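Local coordinates for protein endosialidase (Enterobacteria phage phi92, PDB 4HIZ) that cleaves alpha-2,8- and alpha-2,9-linked polysialic acid from within the chain, as a trimeric bacteriophage endosialidase with a beta-propeller catalytic domain, at residues 157-162 with 175-180; 296-301 with 352-357; 303-308 with 325-330. All blocks are in the same frame, centred on the assembly; numbering follows the deposited sequence.

Overall arrangement
All three contacts lie in the catalytic beta-propeller. Interaction 1 pairs two strands within one blade and carries Glu176 and Trp178 of a glycan pocket, where fructofuranose is bound. Interaction 3 fastens a loop to the start of an inner strand of another blade and touches interaction 1 through Tyr159, whose OH lies 3.6 Å from Tyr303 CD2 and whose CG lies 3.7 Å from Phe305 CE2. Interaction 2 joins that second blade to the next. It shares the sheet of interaction 3, with Ile298 N 2.8 Å from Thr304 O. Centres of interactions 1 and 3, and of 2 and 3, are about 11 Å apart; the centres of interactions 1 and 2 are about 17 Å apart, and their nearest atoms, about 7 Å apart, do not touch.

Interaction 1: residues 157-162 with 175-180; sequences RLYAVI and AELWSR. With FRU (beta-D-fructofuranose), chain G.
Glu176 OE1 is gripped by three donors, one of which ties it to the partner strand: a water donates both to this oxygen and, at 2.7 Å, to Ile162 O. Trp178 NE1 is the second donor, 3.0 Å from Glu176 OE1 with a nearly straight N-H...O angle of 175°. The carboxylate oxygen lies in the indole plane, yet the N-H meets it from above the carboxylate plane. The third is O4 of the bound fructofuranose, 2.7 Å from Glu176 OE1, while the sugar's O3 donates to Glu176 OE2 at 2.6 Å. Tyr146 OH and Asp138 OD2 also hydrogen-bond this sugar.

One face of the indole is covered from the partner strand. Ile162, its CG1 beside the backbone N (chi1 -62°), lays that carbon over the five-membered ring of Trp178, 3.6 Å from the centroid and 16° off the normal, a CH-pi contact. Ile162 CG2 extends the cover toward the benzene half.

Strands 157-166 and 172-181 form an antiparallel beta hairpin at the centre of a four-stranded propeller blade. Three hydrogen-bonded pairs fix its register: Leu158 with Arg180, Ala160 with Trp178 and Ile162 with Glu176. On the face opposite the indole, Ser179 CB sits over the Tyr159 ring, 3.8 Å from its centroid, and Leu177 CD2 approaches the same ring obliquely. In the Ser179 conformer described, Arg157 reaches its OG side-on with NE and NH2, the closer being NH2 at 2.9 Å; Ser179 OG is also hydrogen-bonded to Glu272 OE1 of the neighbouring strand, and Arg157 NH1 has its own salt bridge to Asp214.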
loop_
_atom_site.group_PDB
_atom_site.type_symbol
_atom_site.label_atom_id
_atom_site.label_comp_id
_atom_site.label_asym_id
_atom_site.label_seq_id
_atom_site.Cartn_x
_atom_site.Cartn_y
_atom_site.Cartn_z
ATOM N N ARG A 157 31.795 -10.377 -2.639
ATOM C CA ARG A 157 31.587 -9.179 -1.831
ATOM C C ARG A 157 30.908 -8.093 -2.661
ATOM O O ARG A 157 31.157 -7.969 -3.879
ATOM C CB ARG A 157 32.930 -8.606 -1.353
ATOM C CG ARG A 157 33.757 -9.581 -0.479
ATOM C CD ARG A 157 35.030 -8.900 0.109
ATOM N NE ARG A 157 34.689 -7.770 0.971
ATOM C CZ ARG A 157 34.311 -7.868 2.248
ATOM N NH1 ARG A 157 34.240 -9.052 2.849
ATOM N NH2 ARG A 157 34.036 -6.768 2.944
ATOM N N LEU A 158 30.102 -7.271 -1.994
ATOM C CA LEU A 158 29.613 -6.037 -2.599
ATOM C C LEU A 158 30.695 -4.966 -2.524
ATOM O O LEU A 158 31.269 -4.735 -1.462
ATOM C CB LEU A 158 28.418 -5.553 -1.780
ATOM C CG LEU A 158 27.680 -4.339 -2.363
ATOM C CD1 LEU A 158 27.031 -4.656 -3.758
ATOM C CD2 LEU A 158 26.588 -3.798 -1.375
ATOM N N TYR A 159 30.949 -4.279 -3.632
ATOM C CA TYR A 159 31.863 -3.150 -3.637
ATOM C C TYR A 159 31.120 -1.927 -4.140
ATOM O O TYR A 159 30.341 -2.028 -5.071
ATOM C CB TYR A 159 33.062 -3.433 -4.561
ATOM C CG TYR A 159 34.120 -4.266 -3.877
ATOM C CD1 TYR A 159 35.092 -3.666 -3.060
ATOM C CD2 TYR A 159 34.120 -5.657 -4.001
ATOM C CE1 TYR A 159 36.059 -4.461 -2.379
ATOM C CE2 TYR A 159 35.087 -6.463 -3.338
ATOM C CZ TYR A 159 36.023 -5.855 -2.525
ATOM O OH TYR A 159 36.952 -6.621 -1.875
ATOM N N ALA A 160 31.380 -0.779 -3.535
ATOM C CA ALA A 160 30.767 0.451 -4.008
ATOM C C ALA A 160 31.750 1.602 -3.796
ATOM O O ALA A 160 32.443 1.644 -2.766
ATOM C CB ALA A 160 29.449 0.726 -3.250
ATOM N N VAL A 161 31.800 2.553 -4.732
ATOM C CA VAL A 161 32.561 3.754 -4.446
ATOM C C VAL A 161 31.541 4.754 -3.915
ATOM O O VAL A 161 30.724 5.297 -4.676
ATOM C CB VAL A 161 33.286 4.345 -5.680
ATOM C CG1 VAL A 161 34.072 5.625 -5.274
ATOM C CG2 VAL A 161 34.238 3.301 -6.263
ATOM N N ILE A 162 31.577 4.943 -2.600
ATOM C CA ILE A 162 30.661 5.843 -1.931
ATOM C C ILE A 162 31.345 7.187 -1.810
ATOM O O ILE A 162 32.388 7.339 -1.145
ATOM C CB ILE A 162 30.260 5.325 -0.545
ATOM C CG1 ILE A 162 29.521 3.982 -0.681
ATOM C CG2 ILE A 162 29.415 6.371 0.167
ATOM C CD1 ILE A 162 28.229 4.031 -1.577
ATOM N N ALA A 175 36.271 10.241 -1.713
ATOM C CA ALA A 175 35.559 9.033 -2.110
ATOM C C ALA A 175 36.124 7.855 -1.352
ATOM O O ALA A 175 37.344 7.809 -1.059
ATOM C CB ALA A 175 35.683 8.809 -3.627
ATOM N N GLU A 176 35.249 6.900 -1.040
ATOM C CA GLU A 176 35.655 5.735 -0.253
ATOM C C GLU A 176 35.227 4.493 -0.960
ATOM O O GLU A 176 34.134 4.456 -1.535
ATOM C CB GLU A 176 35.030 5.756 1.148
ATOM C CG GLU A 176 35.556 6.915 2.018
ATOM C CD GLU A 176 34.653 7.217 3.225
ATOM O OE1 GLU A 176 33.407 7.037 3.152
ATOM O OE2 GLU A 176 35.218 7.645 4.258
ATOM N N LEU A 177 36.063 3.459 -0.903
ATOM C CA LEU A 177 35.644 2.145 -1.374
ATOM C C LEU A 177 34.963 1.473 -0.176
ATOM O O LEU A 177 35.589 1.323 0.865
ATOM C CB LEU A 177 36.876 1.353 -1.886
ATOM C CG LEU A 177 36.475 -0.010 -2.498
ATOM C CD1 LEU A 177 35.726 0.163 -3.837
ATOM C CD2 LEU A 177 37.739 -0.892 -2.658
ATOM N N TRP A 178 33.665 1.124 -0.295
ATOM C CA TRP A 178 32.954 0.414 0.771
ATOM C C TRP A 178 32.766 -1.018 0.331
ATOM O O TRP A 178 32.444 -1.274 -0.847
ATOM C CB TRP A 178 31.556 1.022 1.006
ATOM C CG TRP A 178 31.499 2.364 1.718
ATOM C CD1 TRP A 178 32.438 3.368 1.727
ATOM C CD2 TRP A 178 30.390 2.839 2.503
ATOM N NE1 TRP A 178 31.978 4.437 2.492
ATOM C CE2 TRP A 178 30.726 4.136 2.975
ATOM C CE3 TRP A 178 29.165 2.282 2.869
ATOM C CZ2 TRP A 178 29.863 4.891 3.781
ATOM C CZ3 TRP A 178 28.306 3.025 3.683
ATOM C CH2 TRP A 178 28.644 4.321 4.109
ATOM N N SER A 179 32.950 -1.973 1.242
ATOM C CA SER A 179 32.623 -3.356 0.884
ATOM C C SER A 179 32.077 -4.147 2.035
ATOM O O SER A 179 32.334 -3.848 3.187
ATOM C CB SER A 179 33.819 -4.106 0.259
ATOM O OG SER A 179 34.730 -4.545 1.249
ATOM N N ARG A 180 31.268 -5.150 1.680
ATOM C CA ARG A 180 30.704 -6.116 2.650
ATOM C C ARG A 180 30.683 -7.443 1.951
ATOM O O ARG A 180 30.634 -7.504 0.730
ATOM C CB ARG A 180 29.221 -5.770 2.977
ATOM C CG ARG A 180 29.039 -4.939 4.239
ATOM C CD ARG A 180 27.557 -4.620 4.432
ATOM N NE ARG A 180 27.314 -4.025 5.748
ATOM C CZ ARG A 180 26.137 -3.484 6.091
ATOM N NH1 ARG A 180 25.120 -3.492 5.209
ATOM N NH2 ARG A 180 25.963 -2.989 7.313
HETATM C C1 FRU G . 33.718 10.543 8.689
HETATM C C2 FRU G . 33.472 9.260 8.032
HETATM C C3 FRU G . 33.204 9.104 6.629
HETATM C C4 FRU G . 32.821 7.682 6.499
HETATM C C5 FRU G . 32.173 7.424 7.828
HETATM C C6 FRU G . 32.030 5.962 8.226
HETATM O O1 FRU G . 32.388 10.994 8.863
HETATM O O2 FRU G . 34.899 8.843 7.927
HETATM O O3 FRU G . 34.192 9.598 5.691
HETATM O O4 FRU G . 31.897 7.508 5.378
HETATM O O5 FRU G . 32.962 8.142 8.805
HETATM O O6 FRU G . 33.283 5.440 8.537
HETATM O O HOH W 1 32.732 8.820 1.117
#

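Interaction 2: residues 296-301 with 352-357; sequences TVIDDD and IKYYDG. With EDO (1,2-ethanediol), chain J.
Tyr354 N donates to Thr296 OG1 at 2.9 Å with an N-H...O angle of 158°, the one direct hydrogen bond between the segments. The hydroxyl gets there because it stands anti to the Thr296 backbone N (chi1 -172°), which directs it at the edge of the other strand. O2 of an ethanediol, probably from the crystallisation liquor, also hydrogen-bonds Thr296 OG1. The Thr296 methyl packs against the neighbouring side chain, CG2 lying 4.0 Å from Ile352 CG1.

Beside this bond the Tyr354 ring carries Ile298 over one face. Ile298 CA sits toward the rim, and CG1 is 4.1 Å from the ring centroid, 18° off the normal, so a CH-pi contact forms with the two side chains crossing at about a right angle. The far end of the ring is linked to the same residue by water: one molecule donates to Ile298 O at 2.9 Å and lies 3.0 Å from Tyr354 OH.

These contacts join two propeller blades, since strand 291-297 and strand 347-355 are each an outermost strand of a separate four-stranded antiparallel sheet. A classic beta bulge, in which Ile298 and Asp299 both face Thr304, coincides with the corner the chain turns at Ile298, just where that residue meets the ring.

In the next shell, each strand is set by its own sheet: backbone hydrogen bonds join Thr296 to Ala306 and Lys353 to Tyr360. Leu359 and Leu381 pack on the Tyr354 side chain. Lys353 folds back so that its NZ donates to Ile352 O at 2.8 Å, from above the carbonyl plane, and forms a salt bridge with Asp88. A second tie between the blades runs from Ile352 N to Ser294 OG.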
loop_
_atom_site.group_PDB
_atom_site.type_symbol
_atom_site.label_atom_id
_atom_site.label_comp_id
_atom_site.label_asym_id
_atom_site.label_seq_id
_atom_site.Cartn_x
_atom_site.Cartn_y
_atom_site.Cartn_z
ATOM N N THR A 296 33.309 -2.917 -13.249
ATOM C CA THR A 296 33.326 -4.245 -13.866
ATOM C C THR A 296 34.482 -5.088 -13.310
ATOM O O THR A 296 35.571 -4.584 -12.998
ATOM C CB THR A 296 33.402 -4.152 -15.422
ATOM O OG1 THR A 296 33.225 -5.448 -16.003
ATOM C CG2 THR A 296 34.760 -3.592 -15.879
ATOM N N VAL A 297 34.219 -6.380 -13.147
ATOM C CA VAL A 297 35.233 -7.305 -12.632
ATOM C C VAL A 297 36.121 -7.847 -13.737
ATOM O O VAL A 297 35.631 -8.295 -14.769
ATOM C CB VAL A 297 34.585 -8.477 -11.905
ATOM C CG1 VAL A 297 35.658 -9.536 -11.512
ATOM C CG2 VAL A 297 33.868 -7.961 -10.680
ATOM N N ILE A 298 37.428 -7.830 -13.506
ATOM C CA ILE A 298 38.379 -8.404 -14.447
ATOM C C ILE A 298 38.745 -9.824 -13.968
ATOM O O ILE A 298 38.825 -10.745 -14.777
ATOM C CB ILE A 298 39.621 -7.502 -14.555
ATOM C CG1 ILE A 298 39.258 -6.230 -15.341
ATOM C CG2 ILE A 298 40.815 -8.265 -15.202
ATOM C CD1 ILE A 298 39.940 -5.021 -14.850
ATOM N N ASP A 299 38.950 -10.009 -12.659
ATOM C CA ASP A 299 39.270 -11.334 -12.114
ATOM C C ASP A 299 38.598 -11.466 -10.737
ATOM O O ASP A 299 39.020 -10.813 -9.779
ATOM C CB ASP A 299 40.802 -11.442 -11.986
ATOM C CG ASP A 299 41.302 -12.842 -11.580
ATOM O OD1 ASP A 299 40.644 -13.561 -10.824
ATOM O OD2 ASP A 299 42.430 -13.208 -11.980
ATOM N N ASP A 300 37.565 -12.300 -10.629
ATOM C CA ASP A 300 36.827 -12.426 -9.363
ATOM C C ASP A 300 37.699 -12.958 -8.222
ATOM O O ASP A 300 37.706 -12.402 -7.113
ATOM C CB ASP A 300 35.650 -13.380 -9.498
ATOM C CG ASP A 300 34.383 -12.689 -9.869
ATOM O OD1 ASP A 300 33.860 -11.851 -9.083
ATOM O OD2 ASP A 300 33.899 -13.014 -10.973
ATOM N N ASP A 301 38.436 -14.025 -8.496
ATOM C CA ASP A 301 39.213 -14.678 -7.450
ATOM C C ASP A 301 40.337 -13.801 -6.893
ATOM O O ASP A 301 40.735 -13.945 -5.728
ATOM C CB ASP A 301 39.837 -15.954 -7.998
ATOM C CG ASP A 301 38.815 -17.024 -8.264
ATOM O OD1 ASP A 301 37.677 -16.914 -7.764
ATOM O OD2 ASP A 301 39.159 -17.980 -8.971
ATOM N N ILE A 352 31.619 0.756 -18.395
ATOM C CA ILE A 352 32.688 -0.185 -18.724
ATOM C C ILE A 352 32.290 -1.612 -18.375
ATOM O O ILE A 352 31.679 -1.847 -17.326
ATOM C CB ILE A 352 34.016 0.145 -17.998
ATOM C CG1 ILE A 352 33.816 0.291 -16.483
ATOM C CG2 ILE A 352 34.606 1.433 -18.559
ATOM C CD1 ILE A 352 35.157 0.455 -15.699
ATOM N N LYS A 353 32.613 -2.559 -19.259
ATOM C CA LYS A 353 32.326 -3.975 -18.996
ATOM C C LYS A 353 33.436 -4.833 -19.594
ATOM O O LYS A 353 33.843 -4.636 -20.731
ATOM C CB LYS A 353 30.976 -4.395 -19.581
ATOM C CG LYS A 353 29.755 -3.733 -18.885
ATOM C CD LYS A 353 29.621 -4.219 -17.429
ATOM C CE LYS A 353 28.573 -3.401 -16.613
ATOM N NZ LYS A 353 28.983 -1.907 -16.564
ATOM N N TYR A 354 33.894 -5.792 -18.810
ATOM C CA TYR A 354 34.935 -6.728 -19.257
ATOM C C TYR A 354 34.315 -8.059 -19.621
ATOM O O TYR A 354 33.549 -8.637 -18.820
ATOM C CB TYR A 354 35.930 -6.891 -18.115
ATOM C CG TYR A 354 37.115 -7.780 -18.371
ATOM C CD1 TYR A 354 38.246 -7.289 -19.018
ATOM C CD2 TYR A 354 37.131 -9.086 -17.905
ATOM C CE1 TYR A 354 39.375 -8.111 -19.207
ATOM C CE2 TYR A 354 38.242 -9.892 -18.102
ATOM C CZ TYR A 354 39.338 -9.396 -18.753
ATOM O OH TYR A 354 40.460 -10.217 -18.925
ATOM N N TYR A 355 34.638 -8.557 -20.820
ATOM C CA TYR A 355 34.197 -9.890 -21.235
ATOM C C TYR A 355 35.324 -10.604 -21.946
ATOM O O TYR A 355 35.856 -10.091 -22.937
ATOM C CB TYR A 355 33.063 -9.783 -22.249
ATOM C CG TYR A 355 31.796 -9.197 -21.733
ATOM C CD1 TYR A 355 30.863 -10.002 -21.089
ATOM C CD2 TYR A 355 31.509 -7.853 -21.910
ATOM C CE1 TYR A 355 29.659 -9.483 -20.635
ATOM C CE2 TYR A 355 30.311 -7.317 -21.460
ATOM C CZ TYR A 355 29.398 -8.144 -20.814
ATOM O OH TYR A 355 28.199 -7.646 -20.375
ATOM N N ASP A 356 35.677 -11.788 -21.450
ATOM C CA ASP A 356 36.616 -12.649 -22.161
ATOM C C ASP A 356 37.897 -11.922 -22.550
ATOM O O ASP A 356 38.363 -12.027 -23.690
ATOM C CB ASP A 356 35.956 -13.195 -23.417
ATOM C CG ASP A 356 34.770 -14.067 -23.099
ATOM O OD1 ASP A 356 34.801 -14.736 -22.029
ATOM O OD2 ASP A 356 33.792 -14.086 -23.891
ATOM N N GLY A 357 38.466 -11.186 -21.611
ATOM C CA GLY A 357 39.770 -10.583 -21.829
ATOM C C GLY A 357 39.740 -9.227 -22.514
ATOM O O GLY A 357 40.785 -8.625 -22.702
HETATM C C1 EDO J . 29.910 -8.200 -17.278
HETATM O O1 EDO J . 28.901 -8.303 -16.263
HETATM C C2 EDO J . 31.262 -7.832 -16.669
HETATM O O2 EDO J . 31.096 -7.063 -15.452
HETATM O O HOH W 2 40.675 -12.058 -16.597
#

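Interaction 3: residues 303-308 with 325-330; sequences YTFAVG and NNAYSD. With EDO (1,2-ethanediol), chain X.
Tyr303 and Tyr328 make the tight part of this contact, their side chains lying side by side and pointing the same way. Tyr328 CB sits over the face of the Tyr303 ring, 3.7 Å from its centroid and 23° off the normal, which is a CH-pi contact; the rings themselves meet obliquely. Next to it the backbones are joined: Ala327 N donates to Tyr303 O at 2.8 Å, with an almost straight N-H...O angle of 171°. Thr304 adds a second tie, its OG1 donating to Asn325 O at 2.7 Å. Inward of these bonds, Ala327 CB meets the Phe305 ring obliquely, 3.3 Å from Phe305 CE2. Phe305 can meet it because its CG stands between the backbone N and the carbonyl carbon (chi1 62°).

The outer side is looser. Asn325 directs its CB away from the strand, and Asn325, Ser329 and Asp330 are exposed. Here the loop holds itself together: Asn326 OD1 accepts from Ser329 N at 3.0 Å, an Asx motif, and Asp330 N bonds Asn326 O. An ethanediol, probably from the crystallisation liquor, lies on this side, accepting from Asn326 ND2 through its O2 at 3.1 Å and placing C1 at the edge of the Tyr303 ring.

Tyr303 has positive phi and, with Thr304, faces Asp299 in a G1 beta bulge that leads the chain into strand 304-311. The two phenols reach outside the contact, Tyr303 OH to Gly155 O and Tyr328 OH to Leu210 O. Within the propeller, the loop between strands 318-324 and 335-338 thus closes over the start of strand 304-311, whose Phe305 ring meets Phe295, Phe324 of the adjoining strand and Tyr159 of strand 157-166.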
loop_
_atom_site.group_PDB
_atom_site.type_symbol
_atom_site.label_atom_id
_atom_site.label_comp_id
_atom_site.label_asym_id
_atom_site.label_seq_id
_atom_site.Cartn_x
_atom_site.Cartn_y
_atom_site.Cartn_z
ATOM N N TYR A 303 40.252 -10.375 -7.109
ATOM C CA TYR A 303 39.685 -9.074 -6.755
ATOM C C TYR A 303 40.290 -7.985 -7.620
ATOM O O TYR A 303 40.667 -6.907 -7.150
ATOM C CB TYR A 303 39.836 -8.773 -5.258
ATOM C CG TYR A 303 38.999 -9.731 -4.457
ATOM C CD1 TYR A 303 39.501 -10.990 -4.119
ATOM C CD2 TYR A 303 37.689 -9.411 -4.097
ATOM C CE1 TYR A 303 38.749 -11.897 -3.420
ATOM C CE2 TYR A 303 36.901 -10.331 -3.402
ATOM C CZ TYR A 303 37.443 -11.571 -3.065
ATOM O OH TYR A 303 36.677 -12.500 -2.380
ATOM N N THR A 304 40.385 -8.280 -8.902
ATOM C CA THR A 304 40.821 -7.265 -9.873
ATOM C C THR A 304 39.582 -6.672 -10.535
ATOM O O THR A 304 38.780 -7.391 -11.119
ATOM C CB THR A 304 41.734 -7.912 -10.966
ATOM O OG1 THR A 304 42.840 -8.612 -10.345
ATOM C CG2 THR A 304 42.296 -6.841 -11.873
ATOM N N PHE A 305 39.409 -5.363 -10.425
ATOM C CA PHE A 305 38.244 -4.717 -11.036
ATOM C C PHE A 305 38.564 -3.290 -11.453
ATOM O O PHE A 305 39.621 -2.748 -11.126
ATOM C CB PHE A 305 36.991 -4.821 -10.141
ATOM C CG PHE A 305 37.079 -4.135 -8.775
ATOM C CD1 PHE A 305 37.207 -2.743 -8.647
ATOM C CD2 PHE A 305 36.871 -4.884 -7.618
ATOM C CE1 PHE A 305 37.213 -2.131 -7.373
ATOM C CE2 PHE A 305 36.843 -4.276 -6.338
ATOM C CZ PHE A 305 37.031 -2.916 -6.200
ATOM N N ALA A 306 37.656 -2.692 -12.212
ATOM C CA ALA A 306 37.869 -1.342 -12.687
ATOM C C ALA A 306 36.614 -0.510 -12.376
ATOM O O ALA A 306 35.490 -1.029 -12.401
ATOM C CB ALA A 306 38.147 -1.326 -14.183
ATOM N N VAL A 307 36.823 0.777 -12.104
ATOM C CA VAL A 307 35.723 1.726 -11.857
ATOM C C VAL A 307 35.887 2.841 -12.887
ATOM O O VAL A 307 37.007 3.281 -13.131
ATOM C CB VAL A 307 35.885 2.313 -10.444
ATOM C CG1 VAL A 307 35.083 3.610 -10.242
ATOM C CG2 VAL A 307 35.578 1.243 -9.371
ATOM N N GLY A 308 34.801 3.275 -13.533
ATOM C CA GLY A 308 34.954 4.353 -14.501
ATOM C C GLY A 308 35.081 5.700 -13.801
ATOM O O GLY A 308 34.620 5.889 -12.662
ATOM N N ASN A 325 44.226 -3.612 -8.795
ATOM C CA ASN A 325 44.814 -4.902 -9.099
ATOM C C ASN A 325 44.390 -6.005 -8.116
ATOM O O ASN A 325 44.236 -7.182 -8.505
ATOM C CB ASN A 325 46.343 -4.764 -9.157
ATOM C CG ASN A 325 46.987 -6.002 -9.742
ATOM O OD1 ASN A 325 46.746 -6.344 -10.913
ATOM N ND2 ASN A 325 47.755 -6.713 -8.928
ATOM N N ASN A 326 44.182 -5.614 -6.857
ATOM C CA ASN A 326 43.721 -6.535 -5.829
ATOM C C ASN A 326 43.063 -5.726 -4.747
ATOM O O ASN A 326 43.703 -5.266 -3.808
ATOM C CB ASN A 326 44.876 -7.345 -5.256
ATOM C CG ASN A 326 44.418 -8.375 -4.205
ATOM O OD1 ASN A 326 43.296 -8.325 -3.653
ATOM N ND2 ASN A 326 45.324 -9.288 -3.887
ATOM N N ALA A 327 41.760 -5.539 -4.905
ATOM C CA ALA A 327 41.026 -4.685 -3.997
ATOM C C ALA A 327 40.799 -5.349 -2.638
ATOM O O ALA A 327 40.450 -4.660 -1.686
ATOM C CB ALA A 327 39.701 -4.319 -4.615
ATOM N N TYR A 328 40.948 -6.678 -2.559
ATOM C CA TYR A 328 40.750 -7.365 -1.289
ATOM C C TYR A 328 41.946 -7.066 -0.377
ATOM O O TYR A 328 41.790 -6.589 0.745
ATOM C CB TYR A 328 40.545 -8.879 -1.503
ATOM C CG TYR A 328 40.342 -9.659 -0.210
ATOM C CD1 TYR A 328 41.437 -10.012 0.595
ATOM C CD2 TYR A 328 39.061 -10.026 0.215
ATOM C CE1 TYR A 328 41.257 -10.698 1.791
ATOM C CE2 TYR A 328 38.868 -10.724 1.399
ATOM C CZ TYR A 328 39.970 -11.062 2.179
ATOM O OH TYR A 328 39.769 -11.734 3.356
ATOM N N SER A 329 43.150 -7.332 -0.849
ATOM C CA SER A 329 44.329 -7.102 -0.020
ATOM C C SER A 329 44.725 -5.631 0.042
ATOM O O SER A 329 45.300 -5.186 1.036
ATOM C CB SER A 329 45.502 -7.939 -0.521
ATOM O OG SER A 329 45.822 -7.591 -1.854
ATOM N N ASP A 330 44.410 -4.883 -1.020
ATOM C CA ASP A 330 44.859 -3.496 -1.144
ATOM C C ASP A 330 43.790 -2.600 -1.700
ATOM O O ASP A 330 43.918 -2.111 -2.828
ATOM C CB ASP A 330 46.089 -3.404 -2.079
ATOM C CG ASP A 330 47.296 -4.114 -1.522
ATOM O OD1 ASP A 330 47.936 -3.552 -0.605
ATOM O OD2 ASP A 330 47.611 -5.218 -2.021
HETATM C C1 EDO X . 42.340 -12.821 -2.822
HETATM O O1 EDO X . 42.798 -13.647 -1.733
HETATM C C2 EDO X . 43.249 -11.615 -3.012
HETATM O O2 EDO X . 44.567 -11.920 -2.542
#